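Local coordinates for protein esterase (uncultured bacterium FLS12, PDB 4RGY) that hydrolyses esters as a low-temperature-active alkaline esterase of the alpha/beta-hydrolase clan, at residues Pro79-Ser84 with Leu125-Tyr130; Thr97-Glu102 with Leu133-Arg138. All blocks are in the same frame, centred on the assembly; numbering follows the deposited sequence.

In the fold
Both contacts are buried, and both use helix 127-138, which follows the probable nucleophile elbow of this alpha/beta-hydrolase. Contact 1 takes the first turn of that helix and sets it against the loop that leaves strand 75-79; contact 2 takes its C-terminal end and packs it on helix 95-110, the helix to which that loop leads. Their centres lie about 12 Å apart and they touch directly, for CG of Pro79 comes within 3.6 Å of CD1 of Ile99. No hydrogen bond crosses either interface. Contact 1 sets a methionine thioether against loop backbone beside the probable active site and a subunit boundary, whereas contact 2 is aliphatic helix-helix packing within one subunit.

Contact 1: residues Pro79-Ser84 with Leu125-Tyr130; sequences PAVHRS and LSMGGY
Met127 reaches across to Val81 and His82 from the first turn of helix 127-138, just past Ser126, the probable nucleophile on an alpha/beta-hydrolase elbow. Its terminal methyl CE does the touching: it lies 3.9 Å from Val81 CG2 and 3.5 Å from the carbonyl oxygen of His82. CG stands anti to the backbone N (chi1 -171°) and chi2 is extended too, which carries the sulfur far from the helix; a bend at chi3 (79°) then turns CE in toward the loop. An unbranched methionine suits so long a reach, while the branched Val81, compact and apolar, offers CG2 to the methionine methyl. Val81 and Met127 run in opposite senses and meet near their methyl ends.

Farther out, His50 and Phe85 also pack on Met127. His50 NE2 hydrogen-bonds to Val81 N, and His82 ND1 bonds to Tyr95 OH while the imidazole meets His82 of the second subunit, so the loop also borders a subunit interface. Ser84 ties the turn together with a hydroxyl held by two bonds: OG pairs with Tyr86 N and donates to Val81 O at 2.7 Å, approaching that carbonyl at 141°.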
loop_
_atom_site.group_PDB
_atom_site.type_symbol
_atom_site.label_atom_id
_atom_site.label_comp_id
_atom_site.label_asym_id
_atom_site.label_seq_id
_atom_site.Cartn_x
_atom_site.Cartn_y
_atom_site.Cartn_z
ATOM N N PRO A 79 1.604 8.380 12.251
ATOM C CA PRO A 79 2.692 8.868 11.400
ATOM C C PRO A 79 4.023 8.196 11.705
ATOM O O PRO A 79 4.071 7.344 12.593
ATOM C CB PRO A 79 2.783 10.315 11.808
ATOM C CG PRO A 79 2.460 10.306 13.284
ATOM C CD PRO A 79 1.453 9.189 13.474
ATOM N N ALA A 80 5.059 8.556 10.949
ATOM C CA ALA A 80 6.402 8.000 11.110
ATOM C C ALA A 80 7.386 9.096 11.477
ATOM O O ALA A 80 7.370 10.177 10.874
ATOM C CB ALA A 80 6.836 7.322 9.822
ATOM N N VAL A 81 8.253 8.829 12.454
ATOM C CA VAL A 81 9.287 9.797 12.821
ATOM C C VAL A 81 10.686 9.198 12.902
ATOM O O VAL A 81 11.590 9.804 13.500
ATOM C CB VAL A 81 8.981 10.515 14.152
ATOM C CG1 VAL A 81 7.635 11.225 14.061
ATOM C CG2 VAL A 81 9.005 9.524 15.321
ATOM N N HIS A 82 10.862 8.017 12.316
ATOM C CA HIS A 82 12.170 7.362 12.301
ATOM C C HIS A 82 12.716 7.211 13.725
ATOM O O HIS A 82 11.930 6.977 14.643
ATOM C CB HIS A 82 13.098 8.099 11.338
ATOM C CG HIS A 82 12.490 8.260 9.982
ATOM N ND1 HIS A 82 12.503 9.451 9.289
ATOM C CD2 HIS A 82 11.790 7.387 9.217
ATOM C CE1 HIS A 82 11.861 9.296 8.145
ATOM N NE2 HIS A 82 11.417 8.054 8.078
ATOM N N ARG A 83 14.026 7.329 13.935
ATOM C CA ARG A 83 14.593 7.121 15.266
ATOM C C ARG A 83 14.911 8.464 15.924
ATOM O O ARG A 83 16.020 8.690 16.410
ATOM C CB ARG A 83 15.835 6.225 15.196
ATOM C CG ARG A 83 15.560 4.806 14.694
ATOM C CD ARG A 83 16.856 4.010 14.535
ATOM N NE ARG A 83 17.585 3.945 15.801
ATOM C CZ ARG A 83 17.460 2.958 16.687
ATOM N NH1 ARG A 83 16.660 1.924 16.436
ATOM N NH2 ARG A 83 18.152 2.996 17.819
ATOM N N SER A 84 13.918 9.346 15.961
ATOM C CA SER A 84 14.140 10.742 16.341
ATOM C C SER A 84 13.719 11.120 17.753
ATOM O O SER A 84 14.011 12.222 18.202
ATOM C CB SER A 84 13.347 11.630 15.407
ATOM O OG SER A 84 11.960 11.432 15.605
ATOM N N LEU A 125 3.459 4.336 22.428
ATOM C CA LEU A 125 4.263 3.400 23.204
ATOM C C LEU A 125 5.744 3.763 23.108
ATOM O O LEU A 125 6.171 4.376 22.122
ATOM C CB LEU A 125 3.989 1.941 22.803
ATOM C CG LEU A 125 4.527 1.317 21.498
ATOM C CD1 LEU A 125 4.252 2.175 20.268
ATOM C CD2 LEU A 125 6.014 0.939 21.588
ATOM N N SER A 126 6.512 3.400 24.136
ATOM C CA SER A 126 7.922 3.779 24.287
ATOM C C SER A 126 8.247 5.236 24.070
ATOM O O SER A 126 7.852 6.172 24.797
ATOM C CB SER A 126 8.793 3.086 23.233
ATOM O OG SER A 126 8.625 1.681 23.230
ATOM N N MET A 127 9.066 5.344 23.038
ATOM C CA MET A 127 9.504 6.549 22.411
ATOM C C MET A 127 8.312 7.428 22.109
ATOM O O MET A 127 8.388 8.633 22.291
ATOM C CB MET A 127 10.234 6.166 21.124
ATOM C CG MET A 127 10.935 7.329 20.471
ATOM S SD MET A 127 11.815 6.930 18.945
ATOM C CE MET A 127 10.459 6.874 17.785
ATOM N N GLY A 128 7.222 6.814 21.639
ATOM C CA GLY A 128 5.996 7.534 21.345
ATOM C C GLY A 128 5.188 7.909 22.573
ATOM O O GLY A 128 4.354 8.816 22.514
ATOM N N GLY A 129 5.405 7.199 23.679
ATOM C CA GLY A 129 4.817 7.599 24.949
ATOM C C GLY A 129 5.504 8.859 25.456
ATOM O O GLY A 129 4.853 9.786 25.958
ATOM N N TYR A 130 6.824 8.904 25.319
ATOM C CA TYR A 130 7.581 10.129 25.567
ATOM C C TYR A 130 7.051 11.252 24.659
ATOM O O TYR A 130 6.769 12.372 25.096
ATOM C CB TYR A 130 9.076 9.886 25.300
ATOM C CG TYR A 130 9.872 11.169 25.238
ATOM C CD1 TYR A 130 10.334 11.771 26.402
ATOM C CD2 TYR A 130 10.157 11.785 24.022
ATOM C CE1 TYR A 130 11.042 12.957 26.365
ATOM C CE2 TYR A 130 10.860 12.974 23.970
ATOM C CZ TYR A 130 11.312 13.552 25.142
ATOM O OH TYR A 130 12.010 14.730 25.086
#

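Contact 2: residues Thr97-Glu102 with Leu133-Arg138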
loop_
_atom_site.group_PDB
_atom_site.type_symbol
_atom_site.label_atom_id
_atom_site.label_comp_id
_atom_site.label_asym_id
_atom_site.label_seq_id
_atom_site.Cartn_x
_atom_site.Cartn_y
_atom_site.Cartn_z
ATOM N N THR A 97 9.073 19.722 15.213
ATOM C CA THR A 97 8.271 20.686 14.479
ATOM C C THR A 97 7.326 19.939 13.532
ATOM O O THR A 97 6.174 20.332 13.334
ATOM C CB THR A 97 9.155 21.713 13.747
ATOM O OG1 THR A 97 9.864 22.481 14.730
ATOM C CG2 THR A 97 8.321 22.669 12.902
ATOM N N PHE A 98 7.805 18.831 12.970
ATOM C CA PHE A 98 6.960 17.992 12.139
ATOM C C PHE A 98 5.771 17.444 12.934
ATOM O O PHE A 98 4.609 17.625 12.544
ATOM C CB PHE A 98 7.789 16.839 11.557
ATOM C CG PHE A 98 6.969 15.800 10.841
ATOM C CD1 PHE A 98 6.314 16.106 9.646
ATOM C CD2 PHE A 98 6.859 14.512 11.356
ATOM C CE1 PHE A 98 5.563 15.150 8.981
ATOM C CE2 PHE A 98 6.113 13.548 10.691
ATOM C CZ PHE A 98 5.464 13.868 9.501
ATOM N N ILE A 99 6.040 16.761 14.045
ATOM C CA ILE A 99 4.956 16.092 14.754
ATOM C C ILE A 99 3.990 17.078 15.426
ATOM O O ILE A 99 2.789 16.811 15.523
ATOM C CB ILE A 99 5.475 15.027 15.760
ATOM C CG1 ILE A 99 4.368 14.036 16.125
ATOM C CG2 ILE A 99 6.068 15.679 17.021
ATOM C CD1 ILE A 99 3.934 13.134 14.986
ATOM N N SER A 100 4.505 18.222 15.871
ATOM C CA SER A 100 3.686 19.148 16.658
ATOM C C SER A 100 2.983 20.212 15.818
ATOM O O SER A 100 2.006 20.812 16.272
ATOM C CB SER A 100 4.535 19.828 17.739
ATOM O OG SER A 100 5.500 20.698 17.162
ATOM N N GLU A 101 3.470 20.446 14.602
ATOM C CA GLU A 101 2.925 21.511 13.761
ATOM C C GLU A 101 2.456 21.006 12.397
ATOM O O GLU A 101 1.265 21.057 12.073
ATOM C CB GLU A 101 3.948 22.639 13.584
ATOM C CG GLU A 101 4.482 23.246 14.884
ATOM C CD GLU A 101 3.459 24.107 15.596
ATOM O OE1 GLU A 101 2.461 24.500 14.955
ATOM O OE2 GLU A 101 3.652 24.392 16.797
ATOM N N GLU A 102 3.395 20.523 11.585
ATOM C CA GLU A 102 3.074 20.196 10.202
ATOM C C GLU A 102 2.170 18.983 10.042
ATOM O O GLU A 102 1.224 18.994 9.250
ATOM C CB GLU A 102 4.337 19.994 9.375
ATOM C CG GLU A 102 4.037 19.986 7.883
ATOM C CD GLU A 102 5.219 19.595 7.038
ATOM O OE1 GLU A 102 6.053 18.796 7.502
ATOM O OE2 GLU A 102 5.304 20.080 5.892
ATOM N N LEU A 133 3.457 12.491 25.807
ATOM C CA LEU A 133 3.478 13.332 26.999
ATOM C C LEU A 133 4.199 14.658 26.744
ATOM O O LEU A 133 3.821 15.684 27.306
ATOM C CB LEU A 133 4.080 12.593 28.197
ATOM C CG LEU A 133 3.289 11.383 28.686
ATOM C CD1 LEU A 133 3.929 10.823 29.929
ATOM C CD2 LEU A 133 1.837 11.758 28.954
ATOM N N LYS A 134 5.215 14.648 25.886
ATOM C CA LYS A 134 5.850 15.892 25.469
ATOM C C LYS A 134 4.853 16.818 24.766
ATOM O O LYS A 134 4.772 18.011 25.066
ATOM C CB LYS A 134 7.063 15.605 24.584
ATOM C CG LYS A 134 7.849 16.846 24.197
ATOM C CD LYS A 134 8.991 16.484 23.247
ATOM C CE LYS A 134 9.685 17.711 22.682
ATOM N NZ LYS A 134 10.675 17.351 21.605
ATOM N N LEU A 135 4.083 16.263 23.833
ATOM C CA LEU A 135 3.034 17.028 23.166
ATOM C C LEU A 135 2.010 17.567 24.161
ATOM O O LEU A 135 1.666 18.751 24.118
ATOM C CB LEU A 135 2.342 16.174 22.104
ATOM C CG LEU A 135 3.157 16.034 20.813
ATOM C CD1 LEU A 135 2.610 14.872 19.998
ATOM C CD2 LEU A 135 3.142 17.313 19.975
ATOM N N GLY A 136 1.540 16.712 25.065
ATOM C CA GLY A 136 0.510 17.115 26.003
ATOM C C GLY A 136 0.985 18.189 26.965
ATOM O O GLY A 136 0.208 19.071 27.346
ATOM N N MET A 137 2.254 18.130 27.354
ATOM C CA MET A 137 2.773 19.064 28.349
ATOM C C MET A 137 3.416 20.321 27.750
ATOM O O MET A 137 3.546 21.345 28.436
ATOM C CB MET A 137 3.712 18.346 29.324
ATOM C CG MET A 137 2.991 17.282 30.153
ATOM S SD MET A 137 3.964 16.736 31.570
ATOM C CE MET A 137 5.179 15.707 30.778
ATOM N N ARG A 138 3.825 20.255 26.485
ATOM C CA ARG A 138 4.324 21.440 25.788
ATOM C C ARG A 138 3.167 22.208 25.171
ATOM O O ARG A 138 3.199 23.441 25.091
ATOM C CB ARG A 138 5.350 21.068 24.710
ATOM C CG ARG A 138 6.680 20.560 25.251
ATOM C CD ARG A 138 7.620 21.705 25.647
ATOM N NE ARG A 138 8.080 22.424 24.460
ATOM C CZ ARG A 138 9.123 22.056 23.719
ATOM N NH1 ARG A 138 9.842 20.991 24.064
ATOM N NH2 ARG A 138 9.448 22.756 22.635
#
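Leu135 carries most of this contact, pressing its branched end from helix 127-138 against Ile99 and Ser100 of helix 95-110. The two helices are neighbours among those that flank the central sheet of the alpha/beta-hydrolase fold. CG of Leu135 lies beside its own backbone N (chi1 -78°), which points the branch toward helix 95-110, and the two methyls divide the work. CD2 rests on Ser100, 3.6 Å from its CB and 3.8 Å from its CA, whereas CD1 approaches Ile99 CG1 more loosely at 4.3 Å.

Ser100 suits its place because it is small. Its CA lies 6.9 Å from that of Leu135, the nearest such pair between the segments, and a short side chain allows the leucine methyl to come right up to the helix. The hydroxyl is directed back into its own helix, with OG lying between the backbone N and the carbonyl carbon (chi1 67°) and hydrogen-bonded to Trp96 O. This buried polar atom is thereby satisfied locally, and Ser100 presents carbon to its neighbour.

Ile99 adds a second aliphatic surface beside it and also packs on Tyr86. Trp96, one turn earlier on helix 95-110, and Phe143 from a loop also touch Leu135, enlarging the apolar surroundings of its methyls. The backbone of helix 95-110 widens here into a pi-type turn, in which Thr97 O accepts from both Glu101 N (3.0 Å) and Glu102 N (3.3 Å).

No hydrogen bond or salt bridge joins the two segments. With the hydroxyl of Ser100 used within its own helix, they meet through carbon alone, so the interface rests on apolar packing, consistent with its buried place.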